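Local coordinates for protein ureidoglycolate hydrolase (Arabidopsis thaliana, PDB 4PXB) that hydrolyses (S)-ureidoglycolate to glyoxylate, ammonium and carbon dioxide with two manganese ions per subunit, the last step of plant purine breakdown, at residues 207-212 with 392-397; 101-106 with 404-409; 132-137 with 377-382; 94-99 with 138-143. The protein carries 1 engineered substitution. One frame throughout, in Å; residues are numbered along the deposited sequence.

Contact 1 of 4, residues 207-212 with 392-397; sequences LHIEQG and IFIPCY. With MN (manganese (II) ion), chain C; UGC ((2S)-(carbamoylamino)(hydroxy)ethanoic acid), chain E.
Two neighbouring parallel strands of the M20 peptidase catalytic domain pair here, Leu207 with Ile392, His208 with Phe393 and Ile209 with Ile394, and the loop beyond the first of them enters the active site. The pairing rests on three backbone hydrogen bonds, His208 N to Ile392 O (2.9 Å), the longer Ile394 N to His208 O, and Glu210 N to Ile394 O (2.9 Å). On one side of the sheet the methyl CD1 of Leu207 lies 3.9 Å from CG2 of both Ile392 and Ile394, while CG2 of Ile209 meets CG1 of Ile394. The other side carries His208 and Phe393. With CG anti to the backbone N (chi1 -158°), the His208 ring extends off the sheet and brings NE2 to 2.4 Å from the first manganese. Its rotation is fixed from behind: ND1 donates to Ile209 O at 2.7 Å, nearly straight (169°), in both the ring plane and the carbonyl plane. This bond would probably make NE2 a stronger metal ligand. Gln211 turns its amide to the substrate, NE2 giving a bond to UGC O1 (2.7 Å) and OE1 accepting a weak one from UGC N1. Glu210 presses its CA over one face of the Phe393 ring, 3.9 Å from the centroid, and its carboxylate accepts from Ile214 N and Leu215 N at the start of helix 214-218. Helix 410-429 packs against Ile392 and Ile394, whereas Phe393 lies against Met372 and Ser374 of strand 369-374 and against Leu215.

Contact 2 of 4, residues 101-106 with 404-409; sequences KYDGVV and PEEYSS. With MN (manganese (II) ion), chain C; MN (manganese (II) ion), chain D; UGC ((2S)-(carbamoylamino)(hydroxy)ethanoic acid), chain E.
Glu406 reaches Tyr102 and Asp103 with a single carboxylate oxygen. OE1 accepts from Tyr102 N at 2.8 Å, nearly in line with its C-O bond, and from Asp103 N at 2.9 Å, the latter 50° out of the carboxylate plane. An extended chain, chi1 and chi2 both -177°, carries the carboxylate there, and OE2 is held by Ser401. Two N-H groups thus grip one oxygen and fix the backbone from which the Asp103 side chain departs. That side chain is the bridging carboxylate of the M20 dinuclear centre: OD1 binds the first manganese and OD2 the second, each at 2.2 Å, with His92 and His208 completing the protein ligands of the one, Glu138 and His402 those of the other. The Tyr102 ring lies against segment 404-409, with Ser408 N 3.8 Å above the centre of one face and Glu406 OE1 in plane at its edge. Tyr407 runs alongside, pointing the same way, with its CD1 3.5 Å from Tyr102 OH and the ring planes 68° apart. An alanine in place of Tyr102 would remove this ring and is likely to leave a gap beneath the Ser408 backbone and Tyr407 without its neighbour. Farther out, water 4 accepts from Lys101 N and donates to Glu406 O at 2.7 Å. Ile209 of strand 201-209 and Met413 of helix 410-429 touch Tyr102, and Ser408 OG is hydrogen-bonded to Pro395 O.

Contact 3 of 4, residues 132-137 with 377-382; sequences ILFTSA and YHDSLF. Engineered in segment 132-137: Ala137 (natural residue Glu). With UGC ((2S)-(carbamoylamino)(hydroxy)ethanoic acid), chain E.
The Phe134 ring is sandwiched between two side chains. Asp379 CB stands over the centre of one face, 3.7 Å from the centroid and 8° off the normal, while Ile132 CG2 covers the opposite face. The carboxylate of Asp379 continues across the same ring, its plane only 14° from that of the phenyl group and its CG 3.5 Å from Phe134 CG, so the two stack while their side chains run in opposite directions. The second ring, Tyr377, receives the substrate on one face, where UGC O4 sits 3.3 Å above the plane over the centre, and has Ala137 O at its edge, near the ring plane. Its CG lies between the backbone N and the carbonyl carbon (chi1 56°), which sets the ring against the ligand that its own backbone also binds: Tyr377 N donates to UGC O4 at 3.0 Å, and Tyr377 O accepts weakly from UGC N2. Replacing Tyr377 with a glycine would take away the ring but not these backbone groups, and would probably leave one side of the substrate carboxylate without its wall and less confined. Water 5 bridges buried Asp379 to segment 132-137, donating to OD1 at 2.6 Å and to Ser136 O; Ser149 OG is also hydrogen-bonded to OD1. The engineered Ala137, a glutamate in the natural enzyme, touches Asp379 OD2 through CB at 3.5 Å. The loop after strand 129-133 and the start of helix 379-383 meet at the substrate-binding site of the M20 fold, which Arg307 and, from the second subunit, His244 and Asn294 complete.

Contact 4 of 4, residues 94-99 with 138-143; sequences DAIPYS and EPTRFG. With MN (manganese (II) ion), chain D; UGC ((2S)-(carbamoylamino)(hydroxy)ethanoic acid), chain E.
Hydrogen bonding joins Asp94 to Glu138: the backbone N of Glu138 donates to Asp94 OD2 over 2.9 Å at 152°, arriving on the syn side and 20° out of the carboxylate plane. Ser136 OG shares that oxygen, and Asp94 OD1 takes Ala137 N and, weakly, His92 ND1, so one carboxylate gathers the start of the 138-143 loop and a ligand of the first manganese. Water links the segments further. Water 7 accepts from Ile96 N and donates to Glu138 OE2 at 2.7 Å, and water 6 lies 2.8 Å from Thr140 OG1 with a weak bond to Ala95 O. Van der Waals contact comes from Ile96, whose side chain crosses that of Glu138 at about a right angle, CG2 3.4 Å from Glu138 CD, and from Pro97, whose ring CD meets the methyl CG2 of Thr140 at 3.8 Å. Metal binding falls to Glu138: its chain bends at chi2 (-72°), and OE2 coordinates the second manganese at 2.3 Å. Glu138 OE1 is held by Asn294 of the second subunit. The arrangement is that of the M20 dinuclear metal site, with Asp94 as second shell and Glu138 as first.

Along the chain, 94-99 and 101-106 come first, then 132-137 running directly into 138-143, then 207-212, and finally 377-382, 392-397 and 404-409; contacts 1, 2 and 3 gather distant sequence, whereas contact 4 is comparatively local. Centre to centre, contacts 1 and 2 are about 9 Å apart, contacts 3 and 4 about 13 Å, and contacts 1 and 4 about 19 Å. Contacts 1 and 3 both reach the sheet of the catalytic domain, through strands 201-209, 389-394 and 129-133. Asp103 of contact 2 shares the first manganese with contact 1 and the second with contact 4, and all four touch the substrate, with metal ligands and substrate-binding groups at the ends of separate strands and on the loops that follow.

Contact 1 of 4, residues 207-212 with 392-397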
# COMPACT_ATOMS: atom_id res chain seq x y z
N LEU A 207 -4.02 33.72 -3.71
CA LEU A 207 -2.64 33.88 -3.26
C LEU A 207 -2.08 32.48 -2.97
O LEU A 207 -2.75 31.65 -2.36
CB LEU A 207 -2.61 34.77 -2.01
CG LEU A 207 -1.33 34.83 -1.17
CD1 LEU A 207 -0.20 35.50 -1.94
CD2 LEU A 207 -1.59 35.55 0.17
N HIS A 208 -0.86 32.20 -3.42
CA HIS A 208 -0.31 30.86 -3.26
C HIS A 208 1.21 30.88 -3.27
O HIS A 208 1.81 31.72 -3.96
CB HIS A 208 -0.83 29.96 -4.40
CG HIS A 208 -0.78 28.50 -4.08
ND1 HIS A 208 0.39 27.79 -4.01
CD2 HIS A 208 -1.78 27.62 -3.81
CE1 HIS A 208 0.12 26.52 -3.71
NE2 HIS A 208 -1.19 26.40 -3.59
N ILE A 209 1.86 29.99 -2.53
CA ILE A 209 3.31 29.88 -2.66
C ILE A 209 3.63 29.45 -4.08
O ILE A 209 2.83 28.75 -4.71
CB ILE A 209 3.95 28.90 -1.64
CG1 ILE A 209 3.37 27.49 -1.78
CG2 ILE A 209 3.77 29.41 -0.23
CD1 ILE A 209 4.22 26.41 -1.09
N GLU A 210 4.78 29.87 -4.60
CA GLU A 210 5.15 29.56 -5.98
C GLU A 210 5.20 28.07 -6.30
O GLU A 210 4.77 27.66 -7.39
CB GLU A 210 6.50 30.19 -6.35
CG GLU A 210 6.89 29.90 -7.79
CD GLU A 210 8.32 30.29 -8.11
OE1 GLU A 210 8.84 31.24 -7.49
OE2 GLU A 210 8.93 29.64 -9.00
N GLN A 211 5.73 27.28 -5.37
CA GLN A 211 6.02 25.85 -5.62
C GLN A 211 7.05 25.70 -6.73
O GLN A 211 7.05 24.73 -7.49
CB GLN A 211 4.74 25.04 -5.89
CG GLN A 211 3.70 25.22 -4.80
CD GLN A 211 2.38 24.53 -5.09
OE1 GLN A 211 1.68 24.86 -6.05
NE2 GLN A 211 2.04 23.56 -4.26
N GLY A 212 7.95 26.68 -6.81
CA GLY A 212 9.07 26.65 -7.72
C GLY A 212 10.11 27.62 -7.20
O GLY A 212 9.82 28.39 -6.30
N ILE A 392 -1.57 35.40 -7.28
CA ILE A 392 -0.37 36.01 -6.74
C ILE A 392 0.54 34.91 -6.19
O ILE A 392 0.14 34.14 -5.31
CB ILE A 392 -0.72 36.98 -5.59
CG1 ILE A 392 -1.74 38.02 -6.05
CG2 ILE A 392 0.55 37.67 -5.05
CD1 ILE A 392 -2.47 38.71 -4.92
N PHE A 393 1.77 34.83 -6.71
CA PHE A 393 2.77 33.91 -6.16
C PHE A 393 3.68 34.62 -5.17
O PHE A 393 4.05 35.79 -5.37
CB PHE A 393 3.65 33.32 -7.28
CG PHE A 393 3.08 32.09 -7.94
CD1 PHE A 393 1.98 31.42 -7.40
CD2 PHE A 393 3.65 31.58 -9.09
CE1 PHE A 393 1.47 30.28 -8.01
CE2 PHE A 393 3.15 30.44 -9.70
CZ PHE A 393 2.06 29.79 -9.16
N ILE A 394 4.07 33.92 -4.11
CA ILE A 394 5.13 34.40 -3.25
C ILE A 394 6.29 33.42 -3.30
O ILE A 394 6.11 32.24 -3.64
CB ILE A 394 4.68 34.61 -1.79
CG1 ILE A 394 4.14 33.31 -1.19
CG2 ILE A 394 3.65 35.75 -1.72
CD1 ILE A 394 3.76 33.46 0.28
N PRO A 395 7.49 33.89 -2.96
CA PRO A 395 8.62 32.97 -3.08
C PRO A 395 8.57 31.86 -2.04
O PRO A 395 7.94 32.03 -0.99
CB PRO A 395 9.83 33.87 -2.81
CG PRO A 395 9.33 35.28 -3.04
CD PRO A 395 7.92 35.24 -2.56
N CYS A 396 9.21 30.74 -2.34
CA CYS A 396 9.32 29.69 -1.35
C CYS A 396 10.69 29.06 -1.43
O CYS A 396 11.28 28.95 -2.51
CB CYS A 396 8.19 28.65 -1.47
SG CYS A 396 8.11 27.69 -3.02
N TYR A 397 11.19 28.66 -0.27
CA TYR A 397 12.53 28.10 -0.11
C TYR A 397 12.82 26.94 -1.05
O TYR A 397 12.14 25.91 -1.00
CB TYR A 397 12.67 27.63 1.33
CG TYR A 397 14.04 27.10 1.68
CD1 TYR A 397 15.17 27.86 1.45
CD2 TYR A 397 14.19 25.84 2.25
CE1 TYR A 397 16.44 27.39 1.78
CE2 TYR A 397 15.45 25.36 2.58
CZ TYR A 397 16.57 26.14 2.34
OH TYR A 397 17.82 25.67 2.66
MN MN C . -2.29 24.33 -3.43
O3 UGC E . -0.59 18.68 -7.77
C3 UGC E . -0.90 19.89 -7.67
O4 UGC E . -0.82 20.68 -8.68
C2 UGC E . -1.27 20.45 -6.35
O2 UGC E . -1.95 19.66 -5.47
N2 UGC E . -1.84 21.76 -6.45
C1 UGC E . -0.83 22.62 -5.90
O1 UGC E . 0.19 22.06 -5.50
N1 UGC E . -1.00 24.04 -5.80
O HOH W 1 10.56 30.87 -5.24
O HOH W 2 -3.83 25.11 -4.99
O HOH W 3 -2.92 21.96 -4.08

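Contact 2 of 4, residues 101-106 with 404-409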
# COMPACT_ATOMS: atom_id res chain seq x y z
N LYS A 101 3.18 22.88 5.30
CA LYS A 101 2.23 23.68 6.05
C LYS A 101 1.73 24.91 5.28
O LYS A 101 0.88 25.65 5.81
CB LYS A 101 2.87 24.22 7.35
CG LYS A 101 3.58 23.20 8.22
CD LYS A 101 4.09 23.85 9.52
CE LYS A 101 5.09 24.97 9.27
NZ LYS A 101 5.69 25.49 10.54
N TYR A 102 2.26 25.15 4.08
CA TYR A 102 2.01 26.44 3.39
C TYR A 102 1.16 26.33 2.13
O TYR A 102 0.44 27.27 1.75
CB TYR A 102 3.35 27.12 3.04
CG TYR A 102 4.19 27.44 4.25
CD1 TYR A 102 4.17 28.71 4.82
CD2 TYR A 102 5.01 26.48 4.83
CE1 TYR A 102 4.94 29.01 5.94
CE2 TYR A 102 5.79 26.77 5.95
CZ TYR A 102 5.75 28.03 6.49
OH TYR A 102 6.51 28.32 7.61
N ASP A 103 1.26 25.19 1.45
CA ASP A 103 0.45 24.93 0.27
C ASP A 103 -1.04 25.10 0.60
O ASP A 103 -1.56 24.44 1.50
CB ASP A 103 0.74 23.49 -0.16
CG ASP A 103 0.03 23.09 -1.41
OD1 ASP A 103 -0.58 23.95 -2.06
OD2 ASP A 103 0.09 21.91 -1.74
N GLY A 104 -1.70 26.01 -0.11
CA GLY A 104 -3.13 26.26 0.08
C GLY A 104 -3.40 27.17 1.27
O GLY A 104 -4.08 28.19 1.15
N VAL A 105 -2.86 26.78 2.43
CA VAL A 105 -3.13 27.48 3.68
C VAL A 105 -2.79 28.97 3.64
O VAL A 105 -3.53 29.80 4.20
CB VAL A 105 -2.35 26.82 4.83
CG1 VAL A 105 -2.60 27.56 6.15
CG2 VAL A 105 -2.74 25.35 4.96
N VAL A 106 -1.69 29.31 2.98
CA VAL A 106 -1.31 30.72 2.87
C VAL A 106 -2.43 31.54 2.22
O VAL A 106 -2.74 32.65 2.67
CB VAL A 106 0.02 30.90 2.10
CG1 VAL A 106 0.27 32.37 1.77
CG2 VAL A 106 1.19 30.32 2.92
N PRO A 404 7.65 18.24 3.79
CA PRO A 404 7.72 19.10 4.98
C PRO A 404 8.79 20.21 4.94
O PRO A 404 8.75 21.10 5.80
CB PRO A 404 8.04 18.09 6.11
CG PRO A 404 8.62 16.91 5.42
CD PRO A 404 7.90 16.83 4.11
N GLU A 405 9.72 20.15 3.97
CA GLU A 405 10.75 21.18 3.81
C GLU A 405 10.19 22.44 3.17
O GLU A 405 10.88 23.46 3.05
CB GLU A 405 11.91 20.64 2.97
CG GLU A 405 12.79 19.60 3.69
CD GLU A 405 12.22 18.18 3.66
OE1 GLU A 405 11.25 17.91 2.91
OE2 GLU A 405 12.76 17.32 4.39
N GLU A 406 8.93 22.37 2.74
CA GLU A 406 8.22 23.53 2.20
C GLU A 406 8.26 24.70 3.18
O GLU A 406 8.04 24.51 4.38
CB GLU A 406 6.78 23.14 1.93
CG GLU A 406 5.92 24.22 1.30
CD GLU A 406 4.51 23.73 1.15
OE1 GLU A 406 3.73 23.88 2.12
OE2 GLU A 406 4.19 23.13 0.10
N TYR A 407 8.54 25.90 2.68
CA TYR A 407 8.73 27.07 3.54
C TYR A 407 8.60 28.39 2.79
O TYR A 407 9.18 28.56 1.72
CB TYR A 407 10.11 27.03 4.23
CG TYR A 407 10.33 28.19 5.18
CD1 TYR A 407 9.86 28.14 6.48
CD2 TYR A 407 11.00 29.35 4.77
CE1 TYR A 407 10.06 29.19 7.36
CE2 TYR A 407 11.19 30.42 5.65
CZ TYR A 407 10.71 30.33 6.94
OH TYR A 407 10.88 31.37 7.84
N SER A 408 7.83 29.31 3.36
CA SER A 408 7.85 30.70 2.92
C SER A 408 7.96 31.57 4.18
O SER A 408 7.32 31.29 5.19
CB SER A 408 6.58 31.00 2.10
OG SER A 408 6.63 32.33 1.61
N SER A 409 8.79 32.61 4.14
CA SER A 409 9.07 33.40 5.34
C SER A 409 7.86 34.27 5.72
O SER A 409 7.02 34.58 4.88
CB SER A 409 10.30 34.29 5.13
OG SER A 409 9.97 35.38 4.27
MN MN C . -2.29 24.33 -3.43
MN MN D . -0.85 20.89 -3.48
O3 UGC E . -0.59 18.68 -7.77
C3 UGC E . -0.90 19.89 -7.67
O4 UGC E . -0.82 20.68 -8.68
C2 UGC E . -1.27 20.45 -6.35
O2 UGC E . -1.95 19.66 -5.47
N2 UGC E . -1.84 21.76 -6.45
C1 UGC E . -0.83 22.62 -5.90
O1 UGC E . 0.19 22.06 -5.50
N1 UGC E . -1.00 24.04 -5.80
O HOH W 4 6.05 23.16 5.57
O HOH W 2 -3.83 25.11 -4.99
O HOH W 3 -2.92 21.96 -4.08

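Contact 3 of 4, residues 132-137 with 377-382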
# COMPACT_ATOMS: atom_id res chain seq x y z
N ILE A 132 -13.18 32.42 -0.03
CA ILE A 132 -13.64 31.06 -0.25
C ILE A 132 -12.61 30.09 0.30
O ILE A 132 -11.44 30.13 -0.10
CB ILE A 132 -13.84 30.76 -1.75
CG1 ILE A 132 -14.77 31.81 -2.37
CG2 ILE A 132 -14.40 29.36 -1.95
CD1 ILE A 132 -15.03 31.57 -3.85
N LEU A 133 -13.04 29.24 1.22
CA LEU A 133 -12.27 28.06 1.56
C LEU A 133 -12.85 26.92 0.72
O LEU A 133 -13.95 26.41 1.01
CB LEU A 133 -12.40 27.74 3.05
CG LEU A 133 -11.85 26.40 3.57
CD1 LEU A 133 -10.48 26.08 2.97
CD2 LEU A 133 -11.75 26.47 5.08
N PHE A 134 -12.14 26.54 -0.33
CA PHE A 134 -12.60 25.44 -1.17
C PHE A 134 -12.57 24.15 -0.37
O PHE A 134 -11.66 23.94 0.42
CB PHE A 134 -11.75 25.33 -2.42
CG PHE A 134 -11.88 26.52 -3.32
CD1 PHE A 134 -12.90 26.59 -4.25
CD2 PHE A 134 -11.02 27.60 -3.19
CE1 PHE A 134 -13.05 27.71 -5.07
CE2 PHE A 134 -11.16 28.72 -4.00
CZ PHE A 134 -12.18 28.77 -4.95
N THR A 135 -13.57 23.30 -0.57
CA THR A 135 -13.75 22.13 0.29
C THR A 135 -12.56 21.18 0.20
O THR A 135 -12.22 20.50 1.17
CB THR A 135 -15.08 21.38 -0.01
OG1 THR A 135 -15.42 20.54 1.10
CG2 THR A 135 -14.98 20.55 -1.29
N SER A 136 -11.90 21.16 -0.95
CA SER A 136 -10.72 20.32 -1.17
C SER A 136 -10.12 20.65 -2.52
O SER A 136 -10.86 20.84 -3.50
CB SER A 136 -11.12 18.83 -1.16
OG SER A 136 -10.10 18.01 -1.71
N ALA A 137 -8.79 20.73 -2.61
CA ALA A 137 -8.14 20.85 -3.91
C ALA A 137 -7.37 19.58 -4.27
O ALA A 137 -7.15 19.30 -5.45
CB ALA A 137 -7.22 22.07 -3.94
N TYR A 377 -1.59 22.92 -10.60
CA TYR A 377 -2.96 23.36 -10.84
C TYR A 377 -3.52 23.89 -9.53
O TYR A 377 -2.93 23.67 -8.46
CB TYR A 377 -3.83 22.22 -11.43
CG TYR A 377 -3.86 20.96 -10.59
CD1 TYR A 377 -3.11 19.84 -10.95
CD2 TYR A 377 -4.65 20.88 -9.44
CE1 TYR A 377 -3.14 18.68 -10.18
CE2 TYR A 377 -4.68 19.72 -8.67
CZ TYR A 377 -3.92 18.63 -9.05
OH TYR A 377 -3.95 17.48 -8.28
N HIS A 378 -4.62 24.63 -9.61
CA HIS A 378 -5.18 25.31 -8.45
C HIS A 378 -6.66 25.46 -8.67
O HIS A 378 -7.14 25.31 -9.80
CB HIS A 378 -4.61 26.73 -8.33
CG HIS A 378 -3.12 26.77 -8.20
ND1 HIS A 378 -2.47 26.56 -7.00
CD2 HIS A 378 -2.15 27.02 -9.12
CE1 HIS A 378 -1.17 26.67 -7.19
NE2 HIS A 378 -0.95 26.95 -8.46
N ASP A 379 -7.39 25.79 -7.62
CA ASP A 379 -8.81 26.08 -7.76
C ASP A 379 -9.05 27.21 -8.77
O ASP A 379 -10.09 27.26 -9.44
CB ASP A 379 -9.42 26.39 -6.39
CG ASP A 379 -9.45 25.17 -5.48
OD1 ASP A 379 -10.16 24.19 -5.82
OD2 ASP A 379 -8.76 25.18 -4.42
N SER A 380 -8.06 28.10 -8.89
CA SER A 380 -8.10 29.19 -9.87
C SER A 380 -8.34 28.66 -11.27
O SER A 380 -8.97 29.32 -12.09
CB SER A 380 -6.78 29.96 -9.86
OG SER A 380 -6.62 30.67 -8.64
N LEU A 381 -7.82 27.47 -11.55
CA LEU A 381 -8.00 26.86 -12.87
C LEU A 381 -9.49 26.72 -13.20
O LEU A 381 -9.92 27.01 -14.32
CB LEU A 381 -7.31 25.50 -12.94
CG LEU A 381 -7.46 24.70 -14.24
CD1 LEU A 381 -6.82 25.45 -15.38
CD2 LEU A 381 -6.81 23.33 -14.07
N PHE A 382 -10.28 26.32 -12.22
CA PHE A 382 -11.71 26.14 -12.46
C PHE A 382 -12.56 27.37 -12.19
O PHE A 382 -13.57 27.58 -12.88
CB PHE A 382 -12.21 24.89 -11.73
CG PHE A 382 -11.45 23.67 -12.14
CD1 PHE A 382 -11.78 23.01 -13.30
CD2 PHE A 382 -10.36 23.24 -11.41
CE1 PHE A 382 -11.07 21.90 -13.71
CE2 PHE A 382 -9.63 22.14 -11.81
CZ PHE A 382 -9.99 21.47 -12.97
O3 UGC E . -0.59 18.68 -7.77
C3 UGC E . -0.90 19.89 -7.67
O4 UGC E . -0.82 20.68 -8.68
C2 UGC E . -1.27 20.45 -6.35
O2 UGC E . -1.95 19.66 -5.47
N2 UGC E . -1.84 21.76 -6.45
C1 UGC E . -0.83 22.62 -5.90
O1 UGC E . 0.19 22.06 -5.50
N1 UGC E . -1.00 24.04 -5.80
O HOH W 5 -11.95 22.64 -4.79

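Contact 4 of 4, residues 94-99 with 138-143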
# COMPACT_ATOMS: atom_id res chain seq x y z
N ASP A 94 -6.70 21.42 2.56
CA ASP A 94 -6.34 20.00 2.61
C ASP A 94 -4.88 19.82 2.20
O ASP A 94 -4.31 20.67 1.51
CB ASP A 94 -7.32 19.10 1.83
CG ASP A 94 -7.38 19.40 0.34
OD1 ASP A 94 -7.13 20.55 -0.07
OD2 ASP A 94 -7.73 18.47 -0.43
N ALA A 95 -4.28 18.73 2.68
CA ALA A 95 -2.85 18.47 2.50
C ALA A 95 -2.64 17.01 2.15
O ALA A 95 -3.14 16.12 2.86
CB ALA A 95 -2.08 18.80 3.77
N ILE A 96 -1.88 16.75 1.10
CA ILE A 96 -1.59 15.37 0.73
C ILE A 96 -0.66 14.76 1.78
O ILE A 96 -0.00 15.50 2.53
CB ILE A 96 -0.99 15.25 -0.70
CG1 ILE A 96 0.45 15.78 -0.74
CG2 ILE A 96 -1.86 15.97 -1.71
CD1 ILE A 96 1.04 15.73 -2.16
N PRO A 97 -0.61 13.41 1.86
CA PRO A 97 0.20 12.75 2.90
C PRO A 97 1.65 13.23 2.95
O PRO A 97 2.32 13.31 1.91
CB PRO A 97 0.17 11.28 2.48
CG PRO A 97 -1.17 11.13 1.82
CD PRO A 97 -1.38 12.42 1.07
N TYR A 98 2.10 13.56 4.16
CA TYR A 98 3.48 13.98 4.41
C TYR A 98 3.91 15.18 3.56
O TYR A 98 4.96 15.16 2.93
CB TYR A 98 4.44 12.81 4.23
CG TYR A 98 4.26 11.78 5.31
CD1 TYR A 98 4.96 11.87 6.50
CD2 TYR A 98 3.35 10.73 5.16
CE1 TYR A 98 4.79 10.94 7.50
CE2 TYR A 98 3.17 9.80 6.16
CZ TYR A 98 3.89 9.91 7.33
OH TYR A 98 3.73 8.98 8.33
N SER A 99 3.09 16.22 3.58
CA SER A 99 3.41 17.43 2.83
C SER A 99 3.69 18.59 3.79
O SER A 99 3.94 18.36 4.99
CB SER A 99 2.27 17.77 1.89
OG SER A 99 1.05 17.92 2.62
N GLU A 138 -6.98 18.80 -3.26
CA GLU A 138 -6.12 17.64 -3.50
C GLU A 138 -6.92 16.39 -3.84
O GLU A 138 -8.02 16.19 -3.32
CB GLU A 138 -5.24 17.36 -2.29
CG GLU A 138 -4.43 18.57 -1.82
CD GLU A 138 -3.28 18.93 -2.77
OE1 GLU A 138 -3.23 18.45 -3.93
OE2 GLU A 138 -2.42 19.71 -2.33
N PRO A 139 -6.36 15.54 -4.71
CA PRO A 139 -7.08 14.36 -5.22
C PRO A 139 -6.93 13.14 -4.30
O PRO A 139 -7.34 12.06 -4.68
CB PRO A 139 -6.38 14.08 -6.55
CG PRO A 139 -4.95 14.51 -6.30
CD PRO A 139 -5.04 15.71 -5.36
N THR A 140 -6.38 13.34 -3.11
CA THR A 140 -6.00 12.24 -2.22
C THR A 140 -7.10 11.23 -1.92
O THR A 140 -6.87 10.01 -2.01
CB THR A 140 -5.48 12.80 -0.89
OG1 THR A 140 -4.46 13.76 -1.16
CG2 THR A 140 -4.93 11.67 0.02
N ARG A 141 -8.29 11.71 -1.56
CA ARG A 141 -9.31 10.78 -1.08
C ARG A 141 -10.08 10.07 -2.19
O ARG A 141 -10.20 8.84 -2.17
CB ARG A 141 -10.31 11.46 -0.14
CG ARG A 141 -11.27 10.44 0.48
CD ARG A 141 -12.00 10.97 1.70
NE ARG A 141 -12.69 9.89 2.39
CZ ARG A 141 -13.25 9.99 3.60
NH1 ARG A 141 -13.20 11.13 4.27
NH2 ARG A 141 -13.84 8.93 4.14
N PHE A 142 -10.60 10.83 -3.15
CA PHE A 142 -11.47 10.25 -4.18
C PHE A 142 -10.84 10.25 -5.57
O PHE A 142 -11.49 9.87 -6.55
CB PHE A 142 -12.83 10.97 -4.20
CG PHE A 142 -13.54 10.95 -2.88
CD1 PHE A 142 -14.15 9.80 -2.42
CD2 PHE A 142 -13.61 12.10 -2.09
CE1 PHE A 142 -14.80 9.78 -1.20
CE2 PHE A 142 -14.26 12.09 -0.87
CZ PHE A 142 -14.85 10.92 -0.42
N GLY A 143 -9.57 10.66 -5.67
CA GLY A 143 -8.89 10.73 -6.96
C GLY A 143 -9.31 11.93 -7.78
O GLY A 143 -8.91 12.07 -8.94
MN MN D . -0.85 20.89 -3.48
O3 UGC E . -0.59 18.68 -7.77
C3 UGC E . -0.90 19.89 -7.67
O4 UGC E . -0.82 20.68 -8.68
C2 UGC E . -1.27 20.45 -6.35
O2 UGC E . -1.95 19.66 -5.47
N2 UGC E . -1.84 21.76 -6.45
C1 UGC E . -0.83 22.62 -5.90
O1 UGC E . 0.19 22.06 -5.50
N1 UGC E . -1.00 24.04 -5.80
O HOH W 6 -5.23 15.34 1.00
O HOH W 7 -0.91 18.97 -0.24
O HOH W 3 -2.92 21.96 -4.08